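Local coordinates for nucleotide-binding protein, universal stress protein UspA family (Lactobacillus plantarum, PDB 3S3T) that binds ATP and, as a member of the universal stress protein family, probably takes part in stress responses, though its exact function is unknown, at residues D110-G115 with A138-I143. Numbering follows the deposited sequence.
Sequences DLIVLG and APCNVI. With ATP (adenosine-5'-triphosphate), chain I.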
loop_
_atom_site.group_PDB
_atom_site.type_symbol
_atom_site.label_atom_id
_atom_site.label_comp_id
_atom_site.label_asym_id
_atom_site.label_seq_id
_atom_site.Cartn_x
_atom_site.Cartn_y
_atom_site.Cartn_z
ATOM N N ASP A 110 -4.184 18.812 14.158
ATOM C CA ASP A 110 -4.397 19.129 12.724
ATOM C C ASP A 110 -3.227 18.923 11.817
ATOM O O ASP A 110 -3.320 19.213 10.610
ATOM C CB ASP A 110 -5.006 20.548 12.506
ATOM C CG ASP A 110 -4.375 21.629 13.404
ATOM O OD1 ASP A 110 -3.249 21.448 13.888
ATOM O OD2 ASP A 110 -5.011 22.688 13.607
ATOM N N LEU A 111 -2.167 18.304 12.348
ATOM C CA LEU A 111 -1.058 17.798 11.560
ATOM C C LEU A 111 -0.367 16.678 12.291
ATOM O O LEU A 111 -0.085 16.779 13.488
ATOM C CB LEU A 111 -0.008 18.889 11.333
ATOM C CG LEU A 111 1.162 18.600 10.400
ATOM C CD1 LEU A 111 0.685 18.209 8.969
ATOM C CD2 LEU A 111 2.095 19.860 10.349
ATOM N N ILE A 112 0.001 15.637 11.547
ATOM C CA ILE A 112 0.909 14.630 12.071
ATOM C C ILE A 112 2.167 14.688 11.211
ATOM O O ILE A 112 2.069 14.731 9.965
ATOM C CB ILE A 112 0.290 13.222 11.999
ATOM C CG1 ILE A 112 -1.044 13.127 12.772
ATOM C CG2 ILE A 112 1.307 12.176 12.555
ATOM C CD1 ILE A 112 -1.743 11.706 12.693
ATOM N N VAL A 113 3.338 14.750 11.869
ATOM C CA VAL A 113 4.619 14.805 11.199
ATOM C C VAL A 113 5.323 13.452 11.405
ATOM O O VAL A 113 5.456 12.990 12.511
ATOM C CB VAL A 113 5.481 15.984 11.736
ATOM C CG1 VAL A 113 6.841 16.013 11.063
ATOM C CG2 VAL A 113 4.731 17.354 11.559
ATOM N N LEU A 114 5.765 12.830 10.333
ATOM C CA LEU A 114 6.374 11.468 10.383
ATOM C C LEU A 114 7.654 11.409 9.603
ATOM O O LEU A 114 7.790 12.041 8.543
ATOM C CB LEU A 114 5.402 10.421 9.761
ATOM C CG LEU A 114 4.102 10.133 10.515
ATOM C CD1 LEU A 114 3.068 9.503 9.581
ATOM C CD2 LEU A 114 4.303 9.264 11.787
ATOM N N GLY A 115 8.594 10.585 10.051
ATOM C CA GLY A 115 9.717 10.237 9.199
ATOM C C GLY A 115 9.238 9.296 8.124
ATOM O O GLY A 115 8.321 8.502 8.331
ATOM N N ALA A 138 -5.161 8.687 9.223
ATOM C CA ALA A 138 -5.268 9.879 10.069
ATOM C C ALA A 138 -6.453 10.741 9.656
ATOM O O ALA A 138 -6.758 10.852 8.481
ATOM C CB ALA A 138 -3.989 10.741 10.037
ATOM N N PRO A 139 -7.084 11.395 10.625
ATOM C CA PRO A 139 -8.193 12.313 10.352
ATOM C C PRO A 139 -7.729 13.730 9.918
ATOM O O PRO A 139 -8.564 14.584 9.658
ATOM C CB PRO A 139 -8.919 12.377 11.702
ATOM C CG PRO A 139 -7.813 12.256 12.692
ATOM C CD PRO A 139 -6.836 11.256 12.068
ATOM N N CYS A 140 -6.437 13.963 9.735
ATOM C CA CYS A 140 -5.944 15.295 9.466
ATOM C C CYS A 140 -4.826 15.195 8.458
ATOM O O CYS A 140 -4.440 14.088 8.010
ATOM C CB CYS A 140 -5.398 15.911 10.744
ATOM S SG CYS A 140 -4.109 14.904 11.560
ATOM N N ASN A 141 -4.255 16.347 8.157
ATOM C CA ASN A 141 -3.112 16.410 7.238
ATOM C C ASN A 141 -1.922 15.617 7.817
ATOM O O ASN A 141 -1.753 15.551 9.046
ATOM C CB ASN A 141 -2.654 17.863 7.068
ATOM C CG ASN A 141 -3.621 18.731 6.289
ATOM O OD1 ASN A 141 -4.626 18.266 5.749
ATOM N ND2 ASN A 141 -3.281 20.018 6.189
ATOM N N VAL A 142 -1.139 14.989 6.950
ATOM C CA VAL A 142 0.037 14.242 7.338
ATOM C C VAL A 142 1.213 14.588 6.390
ATOM O O VAL A 142 1.052 14.581 5.179
ATOM C CB VAL A 142 -0.205 12.750 7.306
ATOM C CG1 VAL A 142 1.090 12.011 7.683
ATOM C CG2 VAL A 142 -1.483 12.323 8.220
ATOM N N ILE A 143 2.332 14.973 6.975
ATOM C CA ILE A 143 3.530 15.267 6.204
ATOM C C ILE A 143 4.568 14.211 6.545
ATOM O O ILE A 143 4.811 13.842 7.704
ATOM C CB ILE A 143 4.084 16.702 6.421
ATOM C CG1 ILE A 143 5.343 16.969 5.601
ATOM C CG2 ILE A 143 4.444 16.985 7.892
ATOM C CD1 ILE A 143 5.765 18.431 5.643
HETATM P PG ATP I . 8.611 -1.018 9.030
HETATM O O1G ATP I . 8.249 -0.910 10.493
HETATM O O2G ATP I . 9.480 -2.205 8.745
HETATM O O3G ATP I . 7.447 -0.990 8.048
HETATM P PB ATP I . 10.429 1.241 9.474
HETATM O O1B ATP I . 11.681 1.555 8.706
HETATM O O2B ATP I . 10.561 0.808 10.894
HETATM O O3B ATP I . 9.596 0.189 8.607
HETATM P PA ATP I . 8.229 3.003 10.184
HETATM O O1A ATP I . 7.972 2.128 11.371
HETATM O O2A ATP I . 7.087 3.179 9.269
HETATM O O3A ATP I . 9.498 2.561 9.336
HETATM O "O5'" ATP I . 8.676 4.456 10.803
HETATM C "C5'" ATP I . 8.380 5.641 10.065
HETATM C "C4'" ATP I . 8.079 6.796 11.025
HETATM O "O4'" ATP I . 6.979 6.347 11.807
HETATM C "C3'" ATP I . 9.189 7.088 12.021
HETATM O "O3'" ATP I . 10.188 7.947 11.496
HETATM C "C2'" ATP I . 8.364 7.657 13.149
HETATM O "O2'" ATP I . 8.065 9.003 12.803
HETATM C "C1'" ATP I . 7.093 6.820 13.140
HETATM N N9 ATP I . 7.159 5.712 14.089
HETATM C C8 ATP I . 7.579 4.432 13.846
HETATM N N7 ATP I . 7.531 3.687 14.974
HETATM C C5 ATP I . 7.078 4.501 15.934
HETATM C C6 ATP I . 6.818 4.357 17.361
HETATM N N6 ATP I . 7.036 3.158 17.939
HETATM N N1 ATP I . 6.345 5.451 18.057
HETATM C C2 ATP I . 6.149 6.619 17.425
HETATM N N3 ATP I . 6.405 6.847 16.129
HETATM C C4 ATP I . 6.850 5.827 15.363
HETATM O O HOH W 1 -5.395 18.991 8.965
#
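Ile112 pairs with Val142 in the parallel sheet of this universal stress protein fold, where strands 111-115 and 141-145 lie next to each other, joined by helix 129-137 in a beta-alpha-beta crossover. Ile112 is gripped at both backbone ends: its N donates to Asn141 O (3.1 Å), while its O accepts from Ile143 N. Leu114 N then reaches Ile143 O at 3.0 Å, continuing the ladder. A water bridges the two segments, donating to Asp110 O and accepting from Asn141 N.

On the face of the sheet turned to helix 129-137, Ile112 has CG1 anti to its carbonyl carbon (chi1 -58°) and the chain extended beyond it, which carries CD1 to Ala138 CB at 3.6 Å, while CG1 lies against Cys140 SG. Leu114 CD1 meets Val142 CG1 at an oblique crossing (3.7 Å), and Val134 and Val135 of the helix cover this layer. On the other face, Val113 and Ile143 run alongside each other, CG2 to CG2 at 3.7 Å, and Leu111 CD1 leans over the Asn141 carbonyl; Ala25 and Ile28 of helix 16-32 pack against Val113.

Farther out, Thr6 and Asn7 hold the Asp110 carboxylate. Strand 141-145 is the edge within the chain, but Val142 and Ile143 pair antiparallel with a strand of the second subunit, whose Arg146 N is hydrogen-bonded to Asn141 OD1. At the opposite end, strand 111-115 runs into the nucleotide pocket, where Gly115 N donates to the ribose O2' of ATP at 3.2 Å.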